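Local coordinates for protein cryptic loci regulator 2 (PDB 5IKJ) that promotes transcriptional silencing at fission yeast heterochromatin, acting upstream of histone deacetylases in the SHREC repressor complex and supporting nucleosome positioning, at residues D234-V248 against I257-Y269. Sequence-based numbering, arbitrary orientation.
Sequences DTYTWPSSYRLGEVV and IPAIIVARNLINY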
loop_
_atom_site.group_PDB
_atom_site.type_symbol
_atom_site.label_atom_id
_atom_site.label_comp_id
_atom_site.label_asym_id
_atom_site.label_seq_id
_atom_site.Cartn_x
_atom_site.Cartn_y
_atom_site.Cartn_z
ATOM N N ASP A 234 -1.746 -5.821 3.871
ATOM C CA ASP A 234 -2.567 -6.971 3.507
ATOM C C ASP A 234 -1.741 -8.221 3.223
ATOM O O ASP A 234 -2.302 -9.321 3.188
ATOM C CB ASP A 234 -3.423 -6.637 2.283
ATOM C CG ASP A 234 -4.638 -5.796 2.631
ATOM O OD1 ASP A 234 -4.738 -5.336 3.789
ATOM O OD2 ASP A 234 -5.493 -5.591 1.744
ATOM N N THR A 235 -0.429 -8.082 3.012
ATOM C CA THR A 235 0.417 -9.222 2.687
ATOM C C THR A 235 1.618 -9.394 3.607
ATOM O O THR A 235 2.237 -10.462 3.576
ATOM C CB THR A 235 0.931 -9.117 1.241
ATOM O OG1 THR A 235 1.801 -7.987 1.119
ATOM C CG2 THR A 235 -0.228 -8.967 0.263
ATOM N N TYR A 236 1.963 -8.395 4.422
ATOM C CA TYR A 236 3.159 -8.471 5.252
ATOM C C TYR A 236 2.878 -8.069 6.696
ATOM O O TYR A 236 3.190 -8.823 7.623
ATOM C CB TYR A 236 4.261 -7.590 4.656
ATOM C CG TYR A 236 5.475 -7.411 5.540
ATOM C CD1 TYR A 236 6.488 -8.360 5.564
ATOM C CD2 TYR A 236 5.613 -6.285 6.338
ATOM C CE1 TYR A 236 7.600 -8.196 6.367
ATOM C CE2 TYR A 236 6.721 -6.113 7.144
ATOM C CZ TYR A 236 7.711 -7.070 7.155
ATOM O OH TYR A 236 8.814 -6.898 7.957
ATOM N N THR A 237 2.282 -6.893 6.902
ATOM C CA THR A 237 2.171 -6.340 8.251
ATOM C C THR A 237 1.009 -6.959 9.023
ATOM O O THR A 237 1.202 -7.538 10.098
ATOM C CB THR A 237 2.015 -4.820 8.180
ATOM O OG1 THR A 237 2.779 -4.309 7.079
ATOM C CG2 THR A 237 2.506 -4.177 9.465
ATOM N N TRP A 238 -0.206 -6.839 8.495
ATOM C CA TRP A 238 -1.409 -7.360 9.145
ATOM C C TRP A 238 -2.198 -8.198 8.147
ATOM O O TRP A 238 -3.347 -7.888 7.819
ATOM C CB TRP A 238 -2.255 -6.214 9.697
ATOM C CG TRP A 238 -1.446 -5.108 10.306
ATOM C CD1 TRP A 238 -1.186 -3.887 9.756
ATOM C CD2 TRP A 238 -0.786 -5.124 11.577
ATOM N NE1 TRP A 238 -0.408 -3.140 10.607
ATOM C CE2 TRP A 238 -0.148 -3.876 11.732
ATOM C CE3 TRP A 238 -0.672 -6.071 12.599
ATOM C CZ2 TRP A 238 0.593 -3.551 12.867
ATOM C CZ3 TRP A 238 0.063 -5.746 13.726
ATOM C CH2 TRP A 238 0.686 -4.497 13.851
ATOM N N PRO A 239 -1.602 -9.283 7.644
ATOM C CA PRO A 239 -2.221 -10.002 6.520
ATOM C C PRO A 239 -3.437 -10.830 6.896
ATOM O O PRO A 239 -4.330 -10.998 6.056
ATOM C CB PRO A 239 -1.077 -10.887 6.006
ATOM C CG PRO A 239 -0.205 -11.098 7.201
ATOM C CD PRO A 239 -0.268 -9.815 7.973
ATOM N N SER A 240 -3.504 -11.369 8.112
ATOM C CA SER A 240 -4.623 -12.228 8.501
ATOM C C SER A 240 -5.777 -11.321 8.906
ATOM O O SER A 240 -5.972 -11.008 10.082
ATOM C CB SER A 240 -4.219 -13.173 9.627
ATOM O OG SER A 240 -5.081 -14.297 9.680
ATOM N N SER A 241 -6.557 -10.898 7.917
ATOM C CA SER A 241 -7.530 -9.833 8.123
ATOM C C SER A 241 -8.439 -9.751 6.906
ATOM O O SER A 241 -8.175 -10.354 5.862
ATOM C CB SER A 241 -6.829 -8.494 8.361
ATOM O OG SER A 241 -5.984 -8.171 7.269
ATOM N N TYR A 242 -9.521 -8.995 7.058
ATOM C CA TYR A 242 -10.392 -8.651 5.947
ATOM C C TYR A 242 -9.950 -7.324 5.342
ATOM O O TYR A 242 -9.325 -6.489 6.000
ATOM C CB TYR A 242 -11.848 -8.585 6.406
ATOM C CG TYR A 242 -12.392 -9.937 6.798
ATOM C CD1 TYR A 242 -12.980 -10.768 5.854
ATOM C CD2 TYR A 242 -12.300 -10.395 8.106
ATOM C CE1 TYR A 242 -13.471 -12.011 6.204
ATOM C CE2 TYR A 242 -12.789 -11.638 8.464
ATOM C CZ TYR A 242 -13.373 -12.440 7.510
ATOM O OH TYR A 242 -13.857 -13.677 7.864
ATOM N N ARG A 243 -10.278 -7.139 4.065
ATOM C CA ARG A 243 -9.661 -6.098 3.258
ATOM C C ARG A 243 -10.692 -5.076 2.800
ATOM O O ARG A 243 -11.867 -5.394 2.591
ATOM C CB ARG A 243 -8.933 -6.714 2.057
ATOM C CG ARG A 243 -7.772 -7.596 2.489
ATOM C CD ARG A 243 -7.164 -8.395 1.354
ATOM N NE ARG A 243 -5.932 -9.051 1.785
ATOM C CZ ARG A 243 -5.301 -10.003 1.102
ATOM N NH1 ARG A 243 -5.782 -10.432 -0.057
ATOM N NH2 ARG A 243 -4.186 -10.531 1.587
ATOM N N LEU A 244 -10.225 -3.840 2.653
ATOM C CA LEU A 244 -11.095 -2.724 2.307
ATOM C C LEU A 244 -11.775 -2.969 0.969
ATOM O O LEU A 244 -11.109 -3.212 -0.044
ATOM C CB LEU A 244 -10.274 -1.435 2.267
ATOM C CG LEU A 244 -9.643 -1.030 3.600
ATOM C CD1 LEU A 244 -8.656 0.113 3.415
ATOM C CD2 LEU A 244 -10.718 -0.647 4.605
ATOM N N GLY A 245 -13.104 -2.907 0.967
ATOM C CA GLY A 245 -13.883 -3.116 -0.232
ATOM C C GLY A 245 -14.390 -4.526 -0.433
ATOM O O GLY A 245 -15.129 -4.768 -1.396
ATOM N N GLU A 246 -14.026 -5.465 0.436
ATOM C CA GLU A 246 -14.468 -6.842 0.280
ATOM C C GLU A 246 -15.910 -7.006 0.740
ATOM O O GLU A 246 -16.383 -6.311 1.644
ATOM C CB GLU A 246 -13.575 -7.795 1.072
ATOM C CG GLU A 246 -12.143 -7.872 0.582
ATOM C CD GLU A 246 -11.402 -9.069 1.147
ATOM O OE1 GLU A 246 -10.791 -9.818 0.357
ATOM O OE2 GLU A 246 -11.437 -9.264 2.381
ATOM N N VAL A 247 -16.607 -7.942 0.104
ATOM C CA VAL A 247 -17.959 -8.329 0.485
ATOM C C VAL A 247 -17.861 -9.546 1.392
ATOM O O VAL A 247 -17.249 -10.556 1.022
ATOM C CB VAL A 247 -18.818 -8.621 -0.757
ATOM C CG1 VAL A 247 -20.149 -9.252 -0.368
ATOM C CG2 VAL A 247 -19.049 -7.339 -1.548
ATOM N N VAL A 248 -18.459 -9.455 2.579
ATOM C CA VAL A 248 -18.298 -10.453 3.623
ATOM C C VAL A 248 -19.668 -10.792 4.203
ATOM O O VAL A 248 -20.684 -10.195 3.847
ATOM C CB VAL A 248 -17.341 -9.977 4.736
ATOM C CG1 VAL A 248 -16.010 -9.526 4.144
ATOM C CG2 VAL A 248 -17.972 -8.849 5.552
ATOM N N ILE A 257 -25.577 -11.152 7.991
ATOM C CA ILE A 257 -25.861 -9.880 7.336
ATOM C C ILE A 257 -24.844 -9.689 6.207
ATOM O O ILE A 257 -23.636 -9.738 6.466
ATOM C CB ILE A 257 -25.805 -8.711 8.333
ATOM C CG1 ILE A 257 -26.931 -8.842 9.363
ATOM C CG2 ILE A 257 -25.892 -7.372 7.609
ATOM C CD1 ILE A 257 -26.802 -7.898 10.538
ATOM N N PRO A 258 -25.277 -9.470 4.964
ATOM C CA PRO A 258 -24.308 -9.151 3.903
ATOM C C PRO A 258 -23.777 -7.738 4.086
ATOM O O PRO A 258 -24.542 -6.800 4.322
ATOM C CB PRO A 258 -25.125 -9.285 2.609
ATOM C CG PRO A 258 -26.466 -9.837 3.012
ATOM C CD PRO A 258 -26.655 -9.487 4.446
ATOM N N ALA A 259 -22.460 -7.584 3.972
ATOM C CA ALA A 259 -21.828 -6.307 4.262
ATOM C C ALA A 259 -20.608 -6.128 3.373
ATOM O O ALA A 259 -20.120 -7.073 2.747
ATOM C CB ALA A 259 -21.430 -6.210 5.738
ATOM N N ILE A 260 -20.121 -4.890 3.325
ATOM C CA ILE A 260 -18.890 -4.550 2.625
ATOM C C ILE A 260 -17.992 -3.799 3.596
ATOM O O ILE A 260 -18.453 -2.902 4.311
ATOM C CB ILE A 260 -19.151 -3.705 1.363
ATOM C CG1 ILE A 260 -17.836 -3.444 0.621
ATOM C CG2 ILE A 260 -19.826 -2.384 1.720
ATOM C CD1 ILE A 260 -18.020 -3.138 -0.847
ATOM N N ILE A 261 -16.717 -4.174 3.633
ATOM C CA ILE A 261 -15.758 -3.463 4.469
ATOM C C ILE A 261 -15.549 -2.071 3.882
ATOM O O ILE A 261 -15.109 -1.924 2.740
ATOM C CB ILE A 261 -14.431 -4.230 4.562
ATOM C CG1 ILE A 261 -14.659 -5.689 4.974
ATOM C CG2 ILE A 261 -13.475 -3.539 5.541
ATOM C CD1 ILE A 261 -15.141 -5.888 6.406
ATOM N N VAL A 262 -15.896 -1.043 4.655
ATOM C CA VAL A 262 -15.674 0.344 4.259
ATOM C C VAL A 262 -14.405 0.929 4.873
ATOM O O VAL A 262 -13.740 1.752 4.246
ATOM C CB VAL A 262 -16.906 1.191 4.636
ATOM C CG1 VAL A 262 -16.701 2.639 4.205
ATOM C CG2 VAL A 262 -18.164 0.605 4.018
ATOM N N ALA A 263 -14.063 0.548 6.099
ATOM C CA ALA A 263 -12.946 1.145 6.820
ATOM C C ALA A 263 -12.485 0.139 7.859
ATOM O O ALA A 263 -13.150 -0.865 8.119
ATOM C CB ALA A 263 -13.343 2.479 7.471
ATOM N N ARG A 264 -11.329 0.418 8.443
ATOM C CA ARG A 264 -10.750 -0.445 9.459
ATOM C C ARG A 264 -9.630 0.338 10.121
ATOM O O ARG A 264 -9.055 1.242 9.511
ATOM C CB ARG A 264 -10.213 -1.755 8.861
ATOM C CG ARG A 264 -8.924 -1.571 8.085
ATOM C CD ARG A 264 -8.626 -2.736 7.166
ATOM N NE ARG A 264 -7.379 -2.520 6.439
ATOM C CZ ARG A 264 -6.846 -3.386 5.583
ATOM N NH1 ARG A 264 -7.448 -4.541 5.338
ATOM N NH2 ARG A 264 -5.710 -3.096 4.971
ATOM N N ASN A 265 -9.338 0.000 11.373
ATOM C CA ASN A 265 -8.305 0.703 12.116
ATOM C C ASN A 265 -7.618 -0.278 13.050
ATOM O O ASN A 265 -8.228 -1.242 13.520
ATOM C CB ASN A 265 -8.884 1.877 12.914
ATOM C CG ASN A 265 -9.916 1.434 13.931
ATOM O OD1 ASN A 265 -11.104 1.336 13.624
ATOM N ND2 ASN A 265 -9.465 1.155 15.149
ATOM N N LEU A 266 -6.339 -0.025 13.306
ATOM C CA LEU A 266 -5.592 -0.840 14.248
ATOM C C LEU A 266 -6.011 -0.508 15.676
ATOM O O LEU A 266 -6.310 0.644 16.002
ATOM C CB LEU A 266 -4.092 -0.610 14.068
ATOM C CG LEU A 266 -3.492 -1.142 12.765
ATOM C CD1 LEU A 266 -2.093 -0.587 12.544
ATOM C CD2 LEU A 266 -3.466 -2.663 12.766
ATOM N N ILE A 267 -6.034 -1.527 16.526
ATOM C CA ILE A 267 -6.444 -1.368 17.916
ATOM C C ILE A 267 -5.222 -0.983 18.736
ATOM O O ILE A 267 -4.198 -1.675 18.704
ATOM C CB ILE A 267 -7.088 -2.656 18.458
ATOM C CG1 ILE A 267 -8.068 -3.254 17.441
ATOM C CG2 ILE A 267 -7.825 -2.356 19.759
ATOM C CD1 ILE A 267 -8.536 -4.655 17.789
ATOM N N ASN A 268 -5.326 0.119 19.474
ATOM C CA ASN A 268 -4.204 0.605 20.269
ATOM C C ASN A 268 -4.016 -0.278 21.496
ATOM O O ASN A 268 -4.922 -0.401 22.327
ATOM C CB ASN A 268 -4.440 2.055 20.685
ATOM C CG ASN A 268 -3.298 2.625 21.509
ATOM O OD1 ASN A 268 -2.782 1.975 22.419
ATOM N ND2 ASN A 268 -2.899 3.851 21.193
ATOM N N TYR A 269 -2.836 -0.889 21.610
ATOM C CA TYR A 269 -2.468 -1.657 22.792
ATOM C C TYR A 269 -1.283 -1.049 23.530
ATOM O O TYR A 269 -0.732 -1.692 24.431
ATOM C CB TYR A 269 -2.164 -3.112 22.419
ATOM C CG TYR A 269 -3.330 -3.851 21.792
ATOM C CD1 TYR A 269 -4.637 -3.418 21.976
ATOM C CD2 TYR A 269 -3.120 -4.984 21.018
ATOM C CE1 TYR A 269 -5.700 -4.092 21.405
ATOM C CE2 TYR A 269 -4.179 -5.664 20.443
ATOM C CZ TYR A 269 -5.465 -5.212 20.640
ATOM O OH TYR A 269 -6.523 -5.884 20.071
#
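Val247 and Val248 pair antiparallel with Ile260 and Ala259, the Val248 N to Ala259 O bond being 2.9 Å, and the two backbones stay joined up to Gly245, whose N donates to Ile261 O, before the chain leading back to the helix swings away. Glu246 O accepts a nearly straight hydrogen bond from Ile261 N and is also approached by the CA-H of Ile260. Ile261 sets CB 3.4 Å from Arg243 O, the carbonyl that starts the type II turn 243-246; CG1, anti to its own carbonyl carbon (chi1 -52°), meets Val248 CG1, the two side chains crossing at about a right angle. These pairings form the open end of the hairpin made by strands 247-252 and 255-266, the central part of an antiparallel sheet; beyond it the second strand parts from the 234-248 chain, stays paired with strand 288-294 on its other side, and reaches the end of helix 214-237 through side chains. Arg264 spans that distance with a chain extended from CG to NE. Its NH2 forms a salt bridge at 2.7 Å with Asp234 OD1, approaching that oxygen on its syn side with the carboxylate and guanidinium planes 72° apart, while NH1 donates to Tyr242 O at 2.8 Å and more weakly to the same carboxylate oxygen. Leu244 CG lies over one face of the guanidinium, and its CD2 reaches Ala263 CA at 3.6 Å. Arg243, also bound to Asp393, gives an NH2 bond to Asp234 O, and Trp390 holds Asp234 OD2. A methionine in place of Arg264 would probably leave the buried Asp234 OD1 and Tyr242 O without these donors and weaken the tie between helix end and strand. Farther along, Leu266 CD2 sits squarely over the five-membered ring of Trp238, 3.7 Å from its centroid, in a CH-pi contact, with Thr237 CG2 against the opposite face.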